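Local coordinates for protein NAD nucleotidase (Haemophilus influenzae, PDB 3ZTV) that degrades NAD in the periplasm, splitting its pyrophosphate and removing the 5'-phosphate to yield adenosine and nicotinamide riboside, at residues A[372-385]-A[457-469]. Sequence-based numbering, arbitrary orientation.
Sequences NRIPNKAGSNPEGS and ALVDGSTGAFPYG. With ADN (adenosine), chain D.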
# COMPACT_ATOMS: atom_id res chain seq x y z
N ASN A 372 46.16 -22.71 5.82
CA ASN A 372 45.18 -22.85 6.89
C ASN A 372 43.74 -23.05 6.41
O ASN A 372 42.81 -22.93 7.20
CB ASN A 372 45.25 -21.65 7.84
CG ASN A 372 46.58 -21.55 8.55
OD1 ASN A 372 46.88 -22.33 9.45
ND2 ASN A 372 47.40 -20.58 8.15
N ARG A 373 43.57 -23.38 5.13
CA ARG A 373 42.24 -23.49 4.55
C ARG A 373 41.36 -24.53 5.25
O ARG A 373 40.17 -24.29 5.46
CB ARG A 373 42.31 -23.80 3.06
CG ARG A 373 42.72 -22.61 2.22
CD ARG A 373 42.98 -23.02 0.78
NE ARG A 373 43.25 -21.88 -0.08
CZ ARG A 373 43.53 -21.98 -1.37
NH1 ARG A 373 43.56 -23.18 -1.95
NH2 ARG A 373 43.77 -20.90 -2.09
N ILE A 374 41.95 -25.67 5.60
CA ILE A 374 41.21 -26.76 6.24
C ILE A 374 41.78 -27.04 7.62
O ILE A 374 42.99 -27.22 7.78
CB ILE A 374 41.27 -28.04 5.39
CG1 ILE A 374 40.73 -27.77 3.98
CG2 ILE A 374 40.49 -29.16 6.06
CD1 ILE A 374 40.89 -28.93 3.03
N PRO A 375 40.91 -27.06 8.65
CA PRO A 375 41.41 -27.28 10.01
C PRO A 375 41.98 -28.67 10.18
O PRO A 375 41.52 -29.61 9.52
CB PRO A 375 40.16 -27.12 10.88
CG PRO A 375 39.16 -26.42 10.01
CD PRO A 375 39.45 -26.87 8.62
N ASN A 376 42.98 -28.80 11.06
CA ASN A 376 43.52 -30.11 11.44
C ASN A 376 44.19 -30.90 10.31
O ASN A 376 44.29 -32.12 10.38
CB ASN A 376 42.44 -30.95 12.13
CG ASN A 376 42.10 -30.43 13.51
OD1 ASN A 376 42.99 -30.10 14.31
ND2 ASN A 376 40.80 -30.32 13.81
N LYS A 377 44.63 -30.19 9.28
CA LYS A 377 45.43 -30.81 8.23
C LYS A 377 46.91 -30.46 8.43
O LYS A 377 47.23 -29.48 9.10
CB LYS A 377 44.97 -30.36 6.85
CG LYS A 377 43.67 -31.01 6.38
CD LYS A 377 43.80 -32.53 6.38
CE LYS A 377 42.57 -33.19 5.78
NZ LYS A 377 42.79 -33.64 4.37
N ALA A 378 47.79 -31.27 7.85
CA ALA A 378 49.22 -31.00 7.92
C ALA A 378 49.53 -29.59 7.44
O ALA A 378 49.08 -29.17 6.37
CB ALA A 378 50.00 -32.02 7.11
N GLY A 379 50.30 -28.84 8.23
CA GLY A 379 50.67 -27.49 7.88
C GLY A 379 49.62 -26.46 8.26
O GLY A 379 49.86 -25.25 8.15
N SER A 380 48.47 -26.93 8.73
CA SER A 380 47.40 -26.04 9.17
C SER A 380 47.43 -25.88 10.68
O SER A 380 48.48 -26.02 11.31
CB SER A 380 46.04 -26.58 8.70
OG SER A 380 44.99 -25.65 8.93
N ASN A 381 46.27 -25.59 11.27
CA ASN A 381 46.12 -25.53 12.72
C ASN A 381 44.74 -26.08 13.10
O ASN A 381 43.89 -26.29 12.23
CB ASN A 381 46.32 -24.10 13.24
CG ASN A 381 45.15 -23.19 12.92
OD1 ASN A 381 45.04 -22.66 11.82
ND2 ASN A 381 44.27 -23.01 13.90
N PRO A 382 44.51 -26.33 14.40
CA PRO A 382 43.25 -26.96 14.80
C PRO A 382 41.99 -26.16 14.46
O PRO A 382 40.93 -26.76 14.31
CB PRO A 382 43.39 -27.10 16.32
CG PRO A 382 44.86 -27.18 16.54
CD PRO A 382 45.46 -26.24 15.52
N GLU A 383 42.10 -24.84 14.35
CA GLU A 383 40.95 -23.99 14.03
C GLU A 383 40.83 -23.70 12.53
O GLU A 383 39.79 -23.22 12.07
CB GLU A 383 41.01 -22.68 14.81
CG GLU A 383 40.90 -22.84 16.32
CD GLU A 383 39.48 -23.11 16.78
OE1 GLU A 383 38.53 -22.81 16.02
OE2 GLU A 383 39.31 -23.62 17.91
N GLY A 384 41.88 -23.97 11.78
CA GLY A 384 41.89 -23.67 10.36
C GLY A 384 41.92 -22.18 10.12
O GLY A 384 42.63 -21.44 10.80
N SER A 385 41.12 -21.72 9.16
CA SER A 385 41.19 -20.34 8.71
C SER A 385 40.34 -19.39 9.54
O SER A 385 39.24 -19.00 9.13
CB SER A 385 40.78 -20.26 7.23
OG SER A 385 41.16 -19.00 6.70
N ALA A 457 36.26 -28.93 -1.58
CA ALA A 457 37.52 -28.66 -0.89
C ALA A 457 38.35 -29.91 -0.63
O ALA A 457 39.58 -29.89 -0.71
CB ALA A 457 37.27 -27.93 0.43
N LEU A 458 37.67 -31.01 -0.31
CA LEU A 458 38.34 -32.21 0.16
C LEU A 458 38.59 -33.23 -0.94
O LEU A 458 39.52 -34.04 -0.84
CB LEU A 458 37.51 -32.86 1.28
CG LEU A 458 37.39 -32.06 2.57
CD1 LEU A 458 36.24 -32.59 3.41
CD2 LEU A 458 38.69 -32.08 3.36
N VAL A 459 37.77 -33.21 -1.98
CA VAL A 459 37.83 -34.25 -3.00
C VAL A 459 37.89 -33.74 -4.44
O VAL A 459 38.84 -34.04 -5.16
CB VAL A 459 36.64 -35.23 -2.88
CG1 VAL A 459 36.72 -36.31 -3.95
CG2 VAL A 459 36.60 -35.86 -1.49
N ASP A 460 36.88 -32.98 -4.85
CA ASP A 460 36.68 -32.68 -6.27
C ASP A 460 37.48 -31.49 -6.81
O ASP A 460 37.71 -31.41 -8.02
CB ASP A 460 35.19 -32.45 -6.55
CG ASP A 460 34.35 -33.69 -6.27
OD1 ASP A 460 34.88 -34.81 -6.41
OD2 ASP A 460 33.17 -33.52 -5.91
N GLY A 461 37.90 -30.58 -5.94
CA GLY A 461 38.55 -29.37 -6.41
C GLY A 461 39.48 -28.67 -5.44
O GLY A 461 40.21 -29.31 -4.69
N SER A 462 39.45 -27.34 -5.48
CA SER A 462 40.36 -26.50 -4.71
C SER A 462 40.02 -26.45 -3.22
O SER A 462 38.85 -26.32 -2.85
CB SER A 462 40.35 -25.07 -5.28
OG SER A 462 40.95 -24.14 -4.40
N THR A 463 41.04 -26.54 -2.38
CA THR A 463 40.85 -26.45 -0.94
C THR A 463 40.28 -25.09 -0.54
O THR A 463 39.76 -24.93 0.56
CB THR A 463 42.17 -26.68 -0.18
OG1 THR A 463 43.17 -25.78 -0.69
CG2 THR A 463 42.64 -28.11 -0.33
N GLY A 464 40.38 -24.12 -1.45
CA GLY A 464 39.87 -22.79 -1.18
C GLY A 464 38.36 -22.72 -1.02
O GLY A 464 37.83 -21.69 -0.59
N ALA A 465 37.67 -23.80 -1.36
CA ALA A 465 36.21 -23.85 -1.21
C ALA A 465 35.76 -24.03 0.24
O ALA A 465 34.59 -23.83 0.56
CB ALA A 465 35.63 -24.95 -2.08
N PHE A 466 36.67 -24.43 1.13
CA PHE A 466 36.25 -24.80 2.47
C PHE A 466 35.53 -23.65 3.17
O PHE A 466 36.06 -22.54 3.23
CB PHE A 466 37.43 -25.30 3.31
CG PHE A 466 37.01 -26.11 4.49
CD1 PHE A 466 36.66 -25.50 5.68
CD2 PHE A 466 36.94 -27.49 4.40
CE1 PHE A 466 36.25 -26.25 6.77
CE2 PHE A 466 36.53 -28.25 5.48
CZ PHE A 466 36.18 -27.62 6.67
N PRO A 467 34.31 -23.90 3.70
CA PRO A 467 33.45 -22.83 4.19
C PRO A 467 33.59 -22.51 5.68
O PRO A 467 33.73 -23.41 6.50
CB PRO A 467 32.05 -23.38 3.92
CG PRO A 467 32.20 -24.85 4.18
CD PRO A 467 33.60 -25.20 3.68
N TYR A 468 33.56 -21.22 6.00
CA TYR A 468 33.51 -20.75 7.38
C TYR A 468 32.41 -19.70 7.44
O TYR A 468 32.18 -18.98 6.47
CB TYR A 468 34.84 -20.12 7.80
CG TYR A 468 36.02 -21.07 7.83
CD1 TYR A 468 36.67 -21.44 6.66
CD2 TYR A 468 36.48 -21.59 9.04
CE1 TYR A 468 37.76 -22.30 6.69
CE2 TYR A 468 37.57 -22.46 9.07
CZ TYR A 468 38.20 -22.81 7.90
OH TYR A 468 39.29 -23.67 7.91
N GLY A 469 31.74 -19.60 8.58
CA GLY A 469 30.60 -18.71 8.71
C GLY A 469 30.58 -17.81 9.93
O GLY A 469 31.35 -17.97 10.88
O5' ADN D . 43.26 -19.89 -6.70
C5' ADN D . 41.89 -20.20 -6.98
C4' ADN D . 41.10 -20.15 -5.67
O4' ADN D . 41.04 -18.81 -5.18
C3' ADN D . 39.67 -20.61 -5.83
O3' ADN D . 39.54 -22.01 -5.61
C2' ADN D . 38.94 -19.81 -4.76
O2' ADN D . 38.96 -20.49 -3.51
C1' ADN D . 39.75 -18.54 -4.63
N9 ADN D . 39.11 -17.45 -5.39
C8 ADN D . 39.33 -17.11 -6.68
N7 ADN D . 38.55 -16.05 -7.04
C5 ADN D . 37.79 -15.72 -5.97
C6 ADN D . 36.76 -14.71 -5.63
N6 ADN D . 36.33 -13.80 -6.54
N1 ADN D . 36.25 -14.73 -4.39
C2 ADN D . 36.65 -15.61 -3.46
N3 ADN D . 37.58 -16.55 -3.68
C4 ADN D . 38.18 -16.64 -4.89
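Extended from CG to NE (chi2 171°, chi3 175°), the chain of Arg373 runs across Thr463 and carries its guanidinium to Thr463 and Gly464 at the start of the 3-10 turn; chi1 of Thr463 (53°) sets OG1 between backbone N and carbonyl carbon, where it meets Arg373 NH1. Arg373 NH1 donates to Thr463 OG1 at 2.9 Å, nearly straight and in the guanidinium plane, while Gly464 CA lies over one guanidinium face. Next door, Ser462 OG grips the adenosine: it gives its proton to O3' of the nucleoside (2.8 Å) and accepts from Gly464 N, an ST turn. Gly464 lies against the ribose, its O 3.4 Å from the adenosine O2'. Ser462 and Gly464 line the ribose side of the nucleoside pocket in the C-terminal domain of the 5'-nucleotidase family; Asp522, Asn408 and Asn434 also hydrogen-bond the adenosine, and Arg373 is itself a probable substrate-binding residue. Tyr468, on outer strand 467-470 of the five-stranded sheet, bridges two parts of the 372-385 loop. Tyr468 OH donates to Arg373 O (2.7 Å), approaching from above the carbonyl plane, and accepts from Ser385 N at 3.0 Å, just before helix 386-396. Beside Tyr468 OH, Pro375 CD makes an off-centre CH-pi contact with the Phe466 ring, 4.2 Å from its centroid, and Ile374 CD1 reaches Leu458 CD2 (3.9 Å) and Thr463 CG2. Phe569 of strand 567-570 packs against Ile374, Pro375 and Leu458 and meets Phe466 edge-to-face.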